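Local atomic coordinates of thermophilic dibenzothiophene desulfurization enzyme C (Paenibacillus sp. A11-2, PDB entry 5XDB), a protein that probably catalyses the FMNH2- and oxygen-dependent oxidation of dibenzothiophene to its 5-oxide and 5,5-dioxide in the sulfur-removing degradation pathway. Residues G125-E130 and L168-V173; S52-L57 and H89-H94. All blocks are in the same frame, centred on the assembly; numbering follows the deposited sequence.

In the fold
Read from the N terminus, the chain first closes interaction 2, where the turn 52-57 after helix 43-52 meets residues 89-94 of helix 85-104; the loop of 31 residues between them includes helix 70-83. Interaction 1 follows in series, without crossing: residues 125-130, on strand 124-127, pair with 168-173, on strand 167-174, closing a loop of 37 residues that contain strand but no helix. Their centres lie about 18 Å apart, one in the helical N-terminal region and the other in the sheet of the middle region. The two join at the flavin, which both touch, and Asn126 ND2 packs 3.6 Å from Tyr93 CD1.

Interaction 1: residues G125-E130 and L168-V173; sequences GNASSE and LLVFAV. With FMN (flavin mononucleotide), chain E.
Gly125 pairs with Leu168, and its O with Leu169 N, in the parallel pairing of strands 125-127 and 168-173, whose short axes run 17° apart. Among the backbone bonds, Leu169 N donates to Gly125 O and Ala127 N to Leu169 O, both at 2.9 Å, whereas the third, Phe171 N to Ala127 O at 3.3 Å, is weak. The stretching fits the end of strand 125-127, which leaves the sheet after Ala127. CA-H...O contacts from Leu168, Asn126 and Val170 accompany these bonds.

Apolar packing is modest. Leu168 CD2 lies against the backbone of Gly125, where a side chain would be tightly placed, and Ala127 CB approaches Val170 CG2 on the same face of the sheet. Beyond the strand end, Ser128 OG comes obliquely to the Phe171 ring, 3.3 Å from CD2; Tyr100 and Phe412 meet that ring edge-to-face.

Polar groups at the strand end and just beyond it bind the flavin. Asn126 CG sits between its backbone N and carbonyl carbon (chi1 78°), directing the amide to the pyrimidine edge of the isoalloxazine. There OD1 accepts from FMN N3 at 2.9 Å with an N-H...O angle of 163°, while ND2 donates to FMN O4. Ser128 OG donates to the same OD1 at 2.8 Å, so two donors grip this oxygen and the amide's rotation is fixed. Ser129 N makes a weak bond to FMN O2; its OG also points there, but so close that the exact geometry is doubtful.

Such a parallel strand pair, ending in a loop that reads the flavin's pyrimidine edge, belongs to the beta domain of the acyl-CoA dehydrogenase fold; here Asn126, Ser128 and Ser129 form part of the FMN site.

Interaction 2: residues S52-L57 and H89-H94; sequences SGLLTL and HLFGYH. With FMN (flavin mononucleotide), chain E.
His94 reaches Leu55 because its CG stands anti to the backbone N (chi1 166°), carrying the imidazole out from helix 85-104 towards the turn 52-57. Phe91, one helical turn earlier, shares this first torsion and extends its ring to the same turn.

NE2 of His94 donates to Leu55 O at 2.9 Å, with an N-H...O angle of 158°; NE2 approaches in the plane of the Leu55 carbonyl, on a lone pair of its oxygen, and that oxygen in turn lies near the plane of the imidazole. Leu55 CD2 sits over one face of that ring, 3.5 Å from its centroid and 7° off the normal, a CH-pi contact. Phe91 takes Leu54 CB at its edge, 3.8 Å from CE1, while Leu57 CD1 approaches CZ obliquely at 4.2 Å. Ala76, Ile77 and Ile80 of helix 70-83 also pack on Phe91.

Tyr93 projects instead to the flavin, where FMN O4 lies over one ring face and OH comes 3.1 Å from FMN C4. A leucine here would probably leave His388 NE2 without its hydroxyl partner and O4 without the aromatic face beside it.

Since NE2 is a donor to Leu55 O and ND1 bonds to Leu124 N, consistent with ND1 as acceptor, His94 is probably a neutral imidazole protonated on NE2, linking the turn to the start of strand 124-127.

Interaction 1: residues G125-E130 and L168-V173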
ATOM      1  N   GLY A 125     -37.802  -4.169   7.565  1.00 17.87           N
ATOM      2  CA  GLY A 125     -37.150  -3.443   6.497  1.00 20.11           C
ATOM      3  C   GLY A 125     -37.233  -1.948   6.766  1.00 21.66           C
ATOM      4  O   GLY A 125     -37.860  -1.503   7.729  1.00 19.88           O
ATOM      5  N   ASN A 126     -36.606  -1.170   5.887  1.00 20.16           N
ATOM      6  CA  ASN A 126     -36.653   0.272   6.078  1.00 22.96           C
ATOM      7  C   ASN A 126     -36.749   0.987   4.740  1.00 22.39           C
ATOM      8  O   ASN A 126     -36.344   0.469   3.695  1.00 22.71           O
ATOM      9  CB  ASN A 126     -35.434   0.794   6.861  1.00 24.01           C
ATOM     10  CG  ASN A 126     -34.194   0.899   6.004  1.00 28.41           C
ATOM     11  OD1 ASN A 126     -33.835   1.987   5.525  1.00 24.87           O
ATOM     12  ND2 ASN A 126     -33.528  -0.235   5.796  1.00 26.33           N
ATOM     13  N   ALA A 127     -37.303   2.199   4.803  1.00 21.52           N
ATOM     14  CA  ALA A 127     -37.395   3.108   3.665  1.00 25.74           C
ATOM     15  C   ALA A 127     -37.004   4.488   4.190  1.00 26.62           C
ATOM     16  O   ALA A 127     -37.831   5.187   4.782  1.00 27.92           O
ATOM     17  CB  ALA A 127     -38.793   3.104   3.061  1.00 23.46           C
ATOM     18  N   SER A 128     -35.744   4.875   3.970  1.00 26.90           N
ATOM     19  CA  SER A 128     -35.166   6.057   4.609  1.00 28.73           C
ATOM     20  C   SER A 128     -34.483   6.983   3.606  1.00 30.60           C
ATOM     21  O   SER A 128     -34.828   8.168   3.502  1.00 30.10           O
ATOM     22  CB  SER A 128     -34.159   5.626   5.677  1.00 26.93           C
ATOM     23  OG  SER A 128     -34.639   4.524   6.439  1.00 28.03           O
ATOM     24  N   SER A 129     -33.506   6.452   2.872  1.00 28.25           N
ATOM     25  CA  SER A 129     -32.753   7.250   1.913  1.00 30.58           C
ATOM     26  C   SER A 129     -33.576   7.536   0.659  1.00 28.86           C
ATOM     27  O   SER A 129     -34.600   6.905   0.389  1.00 26.36           O
ATOM     28  CB  SER A 129     -31.455   6.536   1.526  1.00 33.82           C
ATOM     29  OG  SER A 129     -30.604   6.375   2.649  1.00 38.41           O
ATOM     30  N   GLU A 130     -33.098   8.502  -0.122  1.00 30.21           N
ATOM     31  CA  GLU A 130     -33.783   8.938  -1.328  1.00 35.61           C
ATOM     32  C   GLU A 130     -32.753   9.120  -2.436  1.00 41.77           C
ATOM     33  O   GLU A 130     -31.542   9.160  -2.188  1.00 40.42           O
ATOM     34  CB  GLU A 130     -34.586  10.232  -1.079  1.00 34.74           C
ATOM     35  CG  GLU A 130     -35.594  10.088   0.068  1.00 31.80           C
ATOM     36  CD  GLU A 130     -36.501  11.298   0.259  1.00 36.44           C
ATOM     37  OE1 GLU A 130     -37.152  11.388   1.330  1.00 31.38           O
ATOM     38  OE2 GLU A 130     -36.564  12.150  -0.655  1.00 37.86           O
ATOM     39  N   LEU A 168     -42.157  -1.846   7.999  1.00 21.69           N
ATOM     40  CA  LEU A 168     -41.185  -0.929   7.419  1.00 18.76           C
ATOM     41  C   LEU A 168     -40.959   0.212   8.396  1.00 19.68           C
ATOM     42  O   LEU A 168     -41.922   0.821   8.873  1.00 19.50           O
ATOM     43  CB  LEU A 168     -41.676  -0.378   6.080  1.00 21.41           C
ATOM     44  CG  LEU A 168     -41.810  -1.365   4.917  1.00 22.30           C
ATOM     45  CD1 LEU A 168     -42.432  -0.661   3.720  1.00 22.90           C
ATOM     46  CD2 LEU A 168     -40.446  -1.960   4.560  1.00 23.42           C
ATOM     47  N   LEU A 169     -39.695   0.474   8.717  1.00 19.81           N
ATOM     48  CA  LEU A 169     -39.317   1.708   9.396  1.00 19.16           C
ATOM     49  C   LEU A 169     -39.194   2.805   8.345  1.00 21.41           C
ATOM     50  O   LEU A 169     -38.381   2.699   7.423  1.00 20.99           O
ATOM     51  CB  LEU A 169     -38.007   1.515  10.159  1.00 17.89           C
ATOM     52  CG  LEU A 169     -37.314   2.746  10.760  1.00 22.16           C
ATOM     53  CD1 LEU A 169     -38.172   3.384  11.834  1.00 20.80           C
ATOM     54  CD2 LEU A 169     -35.940   2.367  11.316  1.00 20.10           C
ATOM     55  N   VAL A 170     -40.029   3.835   8.448  1.00 20.39           N
ATOM     56  CA  VAL A 170     -40.147   4.840   7.401  1.00 20.13           C
ATOM     57  C   VAL A 170     -39.867   6.220   7.980  1.00 23.95           C
ATOM     58  O   VAL A 170     -40.280   6.532   9.104  1.00 22.35           O
ATOM     59  CB  VAL A 170     -41.534   4.798   6.726  1.00 25.21           C
ATOM     60  CG1 VAL A 170     -41.585   5.800   5.597  1.00 27.00           C
ATOM     61  CG2 VAL A 170     -41.804   3.398   6.180  1.00 24.33           C
ATOM     62  N   PHE A 171     -39.169   7.045   7.196  1.00 19.96           N
ATOM     63  CA  PHE A 171     -38.794   8.402   7.563  1.00 21.53           C
ATOM     64  C   PHE A 171     -39.368   9.388   6.554  1.00 21.78           C
ATOM     65  O   PHE A 171     -39.321   9.158   5.336  1.00 22.52           O
ATOM     66  CB  PHE A 171     -37.266   8.562   7.622  1.00 23.67           C
ATOM     67  CG  PHE A 171     -36.615   7.765   8.710  1.00 24.66           C
ATOM     68  CD1 PHE A 171     -36.346   8.340   9.942  1.00 23.21           C
ATOM     69  CD2 PHE A 171     -36.276   6.435   8.505  1.00 22.45           C
ATOM     70  CE1 PHE A 171     -35.739   7.611  10.958  1.00 22.59           C
ATOM     71  CE2 PHE A 171     -35.673   5.700   9.507  1.00 22.96           C
ATOM     72  CZ  PHE A 171     -35.408   6.288  10.746  1.00 23.31           C
ATOM     73  N   ALA A 172     -39.908  10.488   7.060  1.00 22.39           N
ATOM     74  CA  ALA A 172     -40.466  11.528   6.209  1.00 24.72           C
ATOM     75  C   ALA A 172     -40.266  12.869   6.901  1.00 25.09           C
ATOM     76  O   ALA A 172     -39.942  12.935   8.087  1.00 26.02           O
ATOM     77  CB  ALA A 172     -41.947  11.264   5.908  1.00 25.81           C
ATOM     78  N   VAL A 173     -40.452  13.944   6.141  1.00 25.96           N
ATOM     79  CA  VAL A 173     -40.311  15.306   6.648  1.00 28.88           C
ATOM     80  C   VAL A 173     -41.680  15.971   6.635  1.00 29.44           C
ATOM     81  O   VAL A 173     -42.410  15.879   5.639  1.00 30.63           O
ATOM     82  CB  VAL A 173     -39.294  16.104   5.816  1.00 30.26           C
ATOM     83  CG1 VAL A 173     -39.255  17.543   6.280  1.00 32.06           C
ATOM     84  CG2 VAL A 173     -37.916  15.468   5.939  1.00 31.10           C
TER
HETATM   85  N1  FMN E 501     -29.831   3.602   2.787  1.00 30.21           N
HETATM   86  C2  FMN E 501     -30.862   3.533   3.689  1.00 29.50           C
HETATM   87  O2  FMN E 501     -31.332   4.587   4.128  1.00 32.00           O
HETATM   88  N3  FMN E 501     -31.363   2.304   4.082  1.00 26.40           N
HETATM   89  C4  FMN E 501     -30.823   1.137   3.574  1.00 30.92           C
HETATM   90  O4  FMN E 501     -31.282   0.037   3.920  1.00 25.70           O
HETATM   91  C4A FMN E 501     -29.772   1.218   2.653  1.00 29.15           C
HETATM   92  N5  FMN E 501     -29.224   0.068   2.125  1.00 27.80           N
HETATM   93  C5A FMN E 501     -28.181   0.149   1.221  1.00 26.74           C
HETATM   94  C6  FMN E 501     -27.638  -1.028   0.710  1.00 24.54           C
HETATM   95  C7  FMN E 501     -26.591  -0.982  -0.207  1.00 27.73           C
HETATM   96  C7M FMN E 501     -26.045  -2.286  -0.726  1.00 22.03           C
HETATM   97  C8  FMN E 501     -26.088   0.263  -0.604  1.00 28.36           C
HETATM   98  C8M FMN E 501     -24.963   0.386  -1.593  1.00 28.43           C
HETATM   99  C9  FMN E 501     -26.634   1.438  -0.089  1.00 29.65           C
HETATM  100  C9A FMN E 501     -27.686   1.390   0.826  1.00 28.64           C
HETATM  101  N10 FMN E 501     -28.213   2.553   1.372  1.00 29.21           N
HETATM  102  C10 FMN E 501     -29.274   2.457   2.262  1.00 32.28           C
HETATM  103  C1' FMN E 501     -27.788   3.925   0.889  1.00 35.44           C
HETATM  104  C2' FMN E 501     -26.584   4.709   1.346  1.00 36.37           C
HETATM  105  O2' FMN E 501     -26.850   5.182   2.648  1.00 41.01           O
HETATM  106  C3' FMN E 501     -26.417   5.915   0.405  1.00 37.52           C
HETATM  107  O3' FMN E 501     -27.665   6.573   0.276  1.00 44.25           O
HETATM  108  C4' FMN E 501     -25.939   5.599  -1.019  1.00 37.24           C
HETATM  109  O4' FMN E 501     -24.879   4.672  -0.939  1.00 38.87           O
HETATM  110  C5' FMN E 501     -25.486   6.868  -1.755  1.00 41.64           C
HETATM  111  O5' FMN E 501     -25.267   6.635  -3.142  1.00 42.49           O
HETATM  112  P   FMN E 501     -24.140   7.443  -3.988  1.00 41.73           P
HETATM  113  O1P FMN E 501     -22.791   7.146  -3.336  1.00 30.26           O
HETATM  114  O2P FMN E 501     -24.113   6.989  -5.434  1.00 36.78           O
HETATM  115  O3P FMN E 501     -24.440   8.929  -3.981  1.00 38.85           O

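Interaction 2: residues S52-L57 and H89-H94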
ATOM      1  N   SER A  52     -35.607 -19.503  13.042  1.00 18.17           N
ATOM      2  CA  SER A  52     -34.503 -19.648  13.982  1.00 20.39           C
ATOM      3  C   SER A  52     -34.739 -18.895  15.280  1.00 20.34           C
ATOM      4  O   SER A  52     -34.101 -19.218  16.284  1.00 19.99           O
ATOM      5  CB  SER A  52     -33.191 -19.152  13.365  1.00 21.91           C
ATOM      6  OG  SER A  52     -33.159 -17.734  13.363  1.00 19.99           O
ATOM      7  N   GLY A  53     -35.606 -17.882  15.274  1.00 18.93           N
ATOM      8  CA  GLY A  53     -35.800 -17.038  16.435  1.00 20.98           C
ATOM      9  C   GLY A  53     -34.775 -15.934  16.609  1.00 22.74           C
ATOM     10  O   GLY A  53     -34.965 -15.065  17.476  1.00 18.07           O
ATOM     11  N   LEU A  54     -33.698 -15.923  15.813  1.00 18.32           N
ATOM     12  CA  LEU A  54     -32.634 -14.945  16.038  1.00 17.44           C
ATOM     13  C   LEU A  54     -33.081 -13.512  15.780  1.00 19.05           C
ATOM     14  O   LEU A  54     -32.422 -12.583  16.258  1.00 17.91           O
ATOM     15  CB  LEU A  54     -31.410 -15.273  15.174  1.00 18.73           C
ATOM     16  CG  LEU A  54     -30.694 -16.600  15.469  1.00 20.32           C
ATOM     17  CD1 LEU A  54     -29.459 -16.795  14.574  1.00 21.46           C
ATOM     18  CD2 LEU A  54     -30.313 -16.718  16.955  1.00 20.29           C
ATOM     19  N   LEU A  55     -34.168 -13.303  15.039  1.00 18.98           N
ATOM     20  CA  LEU A  55     -34.667 -11.944  14.858  1.00 17.54           C
ATOM     21  C   LEU A  55     -35.088 -11.311  16.183  1.00 16.85           C
ATOM     22  O   LEU A  55     -35.164 -10.075  16.266  1.00 16.47           O
ATOM     23  CB  LEU A  55     -35.832 -11.929  13.863  1.00 19.36           C
ATOM     24  CG  LEU A  55     -35.541 -12.326  12.406  1.00 18.19           C
ATOM     25  CD1 LEU A  55     -36.830 -12.452  11.615  1.00 15.98           C
ATOM     26  CD2 LEU A  55     -34.605 -11.312  11.717  1.00 16.30           C
ATOM     27  N   THR A  56     -35.340 -12.129  17.212  1.00 17.58           N
ATOM     28  CA  THR A  56     -35.766 -11.685  18.539  1.00 19.24           C
ATOM     29  C   THR A  56     -34.616 -11.634  19.544  1.00 20.58           C
ATOM     30  O   THR A  56     -34.864 -11.628  20.757  1.00 20.57           O
ATOM     31  CB  THR A  56     -36.879 -12.600  19.085  1.00 20.86           C
ATOM     32  OG1 THR A  56     -36.328 -13.862  19.502  1.00 18.90           O
ATOM     33  CG2 THR A  56     -37.958 -12.826  18.046  1.00 19.28           C
ATOM     34  N   LEU A  57     -33.366 -11.593  19.069  1.00 17.09           N
ATOM     35  CA  LEU A  57     -32.218 -11.670  19.976  1.00 17.91           C
ATOM     36  C   LEU A  57     -32.246 -10.587  21.048  1.00 19.61           C
ATOM     37  O   LEU A  57     -31.846 -10.837  22.190  1.00 20.20           O
ATOM     38  CB  LEU A  57     -30.915 -11.561  19.194  1.00 17.68           C
ATOM     39  CG  LEU A  57     -30.321 -12.870  18.679  1.00 16.84           C
ATOM     40  CD1 LEU A  57     -29.289 -12.541  17.584  1.00 19.58           C
ATOM     41  CD2 LEU A  57     -29.684 -13.658  19.800  1.00 18.34           C
ATOM     42  N   HIS A  89     -26.536  -8.919   5.430  1.00 16.67           N
ATOM     43  CA  HIS A  89     -26.987  -7.536   5.355  1.00 16.43           C
ATOM     44  C   HIS A  89     -28.428  -7.403   5.822  1.00 18.80           C
ATOM     45  O   HIS A  89     -28.753  -6.514   6.614  1.00 17.19           O
ATOM     46  CB  HIS A  89     -26.835  -7.039   3.916  1.00 18.77           C
ATOM     47  CG  HIS A  89     -27.472  -5.715   3.648  1.00 19.77           C
ATOM     48  ND1 HIS A  89     -26.763  -4.532   3.660  1.00 24.89           N
ATOM     49  CD2 HIS A  89     -28.746  -5.384   3.329  1.00 16.35           C
ATOM     50  CE1 HIS A  89     -27.577  -3.531   3.373  1.00 27.36           C
ATOM     51  NE2 HIS A  89     -28.786  -4.022   3.168  1.00 22.46           N
ATOM     52  N   LEU A  90     -29.320  -8.258   5.303  1.00 17.55           N
ATOM     53  CA  LEU A  90     -30.721  -8.187   5.712  1.00 16.53           C
ATOM     54  C   LEU A  90     -30.852  -8.394   7.213  1.00 15.60           C
ATOM     55  O   LEU A  90     -31.546  -7.632   7.900  1.00 19.56           O
ATOM     56  CB  LEU A  90     -31.549  -9.222   4.949  1.00 17.25           C
ATOM     57  CG  LEU A  90     -31.727  -8.956   3.454  1.00 20.31           C
ATOM     58  CD1 LEU A  90     -32.255 -10.222   2.766  1.00 19.35           C
ATOM     59  CD2 LEU A  90     -32.654  -7.770   3.240  1.00 19.87           C
ATOM     60  N   PHE A  91     -30.181  -9.422   7.735  1.00 15.38           N
ATOM     61  CA  PHE A  91     -30.174  -9.700   9.168  1.00 16.26           C
ATOM     62  C   PHE A  91     -29.605  -8.514   9.945  1.00 17.74           C
ATOM     63  O   PHE A  91     -30.202  -8.048  10.921  1.00 18.11           O
ATOM     64  CB  PHE A  91     -29.370 -10.979   9.404  1.00 15.09           C
ATOM     65  CG  PHE A  91     -29.407 -11.503  10.814  1.00 17.99           C
ATOM     66  CD1 PHE A  91     -30.519 -12.180  11.296  1.00 18.03           C
ATOM     67  CD2 PHE A  91     -28.289 -11.396  11.623  1.00 17.27           C
ATOM     68  CE1 PHE A  91     -30.530 -12.692  12.590  1.00 16.75           C
ATOM     69  CE2 PHE A  91     -28.285 -11.902  12.906  1.00 19.46           C
ATOM     70  CZ  PHE A  91     -29.414 -12.557  13.396  1.00 18.91           C
ATOM     71  N   GLY A  92     -28.481  -7.969   9.478  1.00 17.43           N
ATOM     72  CA  GLY A  92     -27.885  -6.828  10.164  1.00 17.32           C
ATOM     73  C   GLY A  92     -28.777  -5.606  10.146  1.00 16.13           C
ATOM     74  O   GLY A  92     -28.969  -4.940  11.171  1.00 17.14           O
ATOM     75  N   TYR A  93     -29.336  -5.282   8.977  1.00 15.65           N
ATOM     76  CA  TYR A  93     -30.191  -4.104   8.896  1.00 17.04           C
ATOM     77  C   TYR A  93     -31.461  -4.274   9.725  1.00 18.05           C
ATOM     78  O   TYR A  93     -31.990  -3.287  10.244  1.00 18.33           O
ATOM     79  CB  TYR A  93     -30.546  -3.782   7.441  1.00 18.61           C
ATOM     80  CG  TYR A  93     -30.083  -2.396   7.028  1.00 24.53           C
ATOM     81  CD1 TYR A  93     -30.583  -1.252   7.661  1.00 27.25           C
ATOM     82  CD2 TYR A  93     -29.145  -2.227   6.016  1.00 27.32           C
ATOM     83  CE1 TYR A  93     -30.148   0.032   7.294  1.00 30.44           C
ATOM     84  CE2 TYR A  93     -28.711  -0.959   5.638  1.00 27.01           C
ATOM     85  CZ  TYR A  93     -29.207   0.165   6.277  1.00 32.60           C
ATOM     86  OH  TYR A  93     -28.769   1.427   5.892  1.00 33.51           O
ATOM     87  N   HIS A  94     -31.988  -5.500   9.818  1.00 17.66           N
ATOM     88  CA  HIS A  94     -33.074  -5.761  10.756  1.00 17.10           C
ATOM     89  C   HIS A  94     -32.730  -5.224  12.141  1.00 18.85           C
ATOM     90  O   HIS A  94     -33.559  -4.570  12.786  1.00 17.87           O
ATOM     91  CB  HIS A  94     -33.381  -7.263  10.817  1.00 17.27           C
ATOM     92  CG  HIS A  94     -34.250  -7.670  11.979  1.00 17.63           C
ATOM     93  ND1 HIS A  94     -35.629  -7.648  11.929  1.00 16.99           N
ATOM     94  CD2 HIS A  94     -33.926  -8.139  13.210  1.00 17.67           C
ATOM     95  CE1 HIS A  94     -36.114  -8.069  13.087  1.00 18.38           C
ATOM     96  NE2 HIS A  94     -35.102  -8.381  13.878  1.00 14.47           N
TER
HETATM   97  N1  FMN E 501     -29.831   3.602   2.787  1.00 30.21           N
HETATM   98  C2  FMN E 501     -30.862   3.533   3.689  1.00 29.50           C
HETATM   99  O2  FMN E 501     -31.332   4.587   4.128  1.00 32.00           O
HETATM  100  N3  FMN E 501     -31.363   2.304   4.082  1.00 26.40           N
HETATM  101  C4  FMN E 501     -30.823   1.137   3.574  1.00 30.92           C
HETATM  102  O4  FMN E 501     -31.282   0.037   3.920  1.00 25.70           O
HETATM  103  C4A FMN E 501     -29.772   1.218   2.653  1.00 29.15           C
HETATM  104  N5  FMN E 501     -29.224   0.068   2.125  1.00 27.80           N
HETATM  105  C5A FMN E 501     -28.181   0.149   1.221  1.00 26.74           C
HETATM  106  C6  FMN E 501     -27.638  -1.028   0.710  1.00 24.54           C
HETATM  107  C7  FMN E 501     -26.591  -0.982  -0.207  1.00 27.73           C
HETATM  108  C7M FMN E 501     -26.045  -2.286  -0.726  1.00 22.03           C
HETATM  109  C8  FMN E 501     -26.088   0.263  -0.604  1.00 28.36           C
HETATM  110  C8M FMN E 501     -24.963   0.386  -1.593  1.00 28.43           C
HETATM  111  C9  FMN E 501     -26.634   1.438  -0.089  1.00 29.65           C
HETATM  112  C9A FMN E 501     -27.686   1.390   0.826  1.00 28.64           C
HETATM  113  N10 FMN E 501     -28.213   2.553   1.372  1.00 29.21           N
HETATM  114  C10 FMN E 501     -29.274   2.457   2.262  1.00 32.28           C
HETATM  115  C1' FMN E 501     -27.788   3.925   0.889  1.00 35.44           C
HETATM  116  C2' FMN E 501     -26.584   4.709   1.346  1.00 36.37           C
HETATM  117  O2' FMN E 501     -26.850   5.182   2.648  1.00 41.01           O
HETATM  118  C3' FMN E 501     -26.417   5.915   0.405  1.00 37.52           C
HETATM  119  O3' FMN E 501     -27.665   6.573   0.276  1.00 44.25           O
HETATM  120  C4' FMN E 501     -25.939   5.599  -1.019  1.00 37.24           C
HETATM  121  O4' FMN E 501     -24.879   4.672  -0.939  1.00 38.87           O
HETATM  122  C5' FMN E 501     -25.486   6.868  -1.755  1.00 41.64           C
HETATM  123  O5' FMN E 501     -25.267   6.635  -3.142  1.00 42.49           O
HETATM  124  P   FMN E 501     -24.140   7.443  -3.988  1.00 41.73           P
HETATM  125  O1P FMN E 501     -22.791   7.146  -3.336  1.00 30.26           O
HETATM  126  O2P FMN E 501     -24.113   6.989  -5.434  1.00 36.78           O
HETATM  127  O3P FMN E 501     -24.440   8.929  -3.981  1.00 38.85           O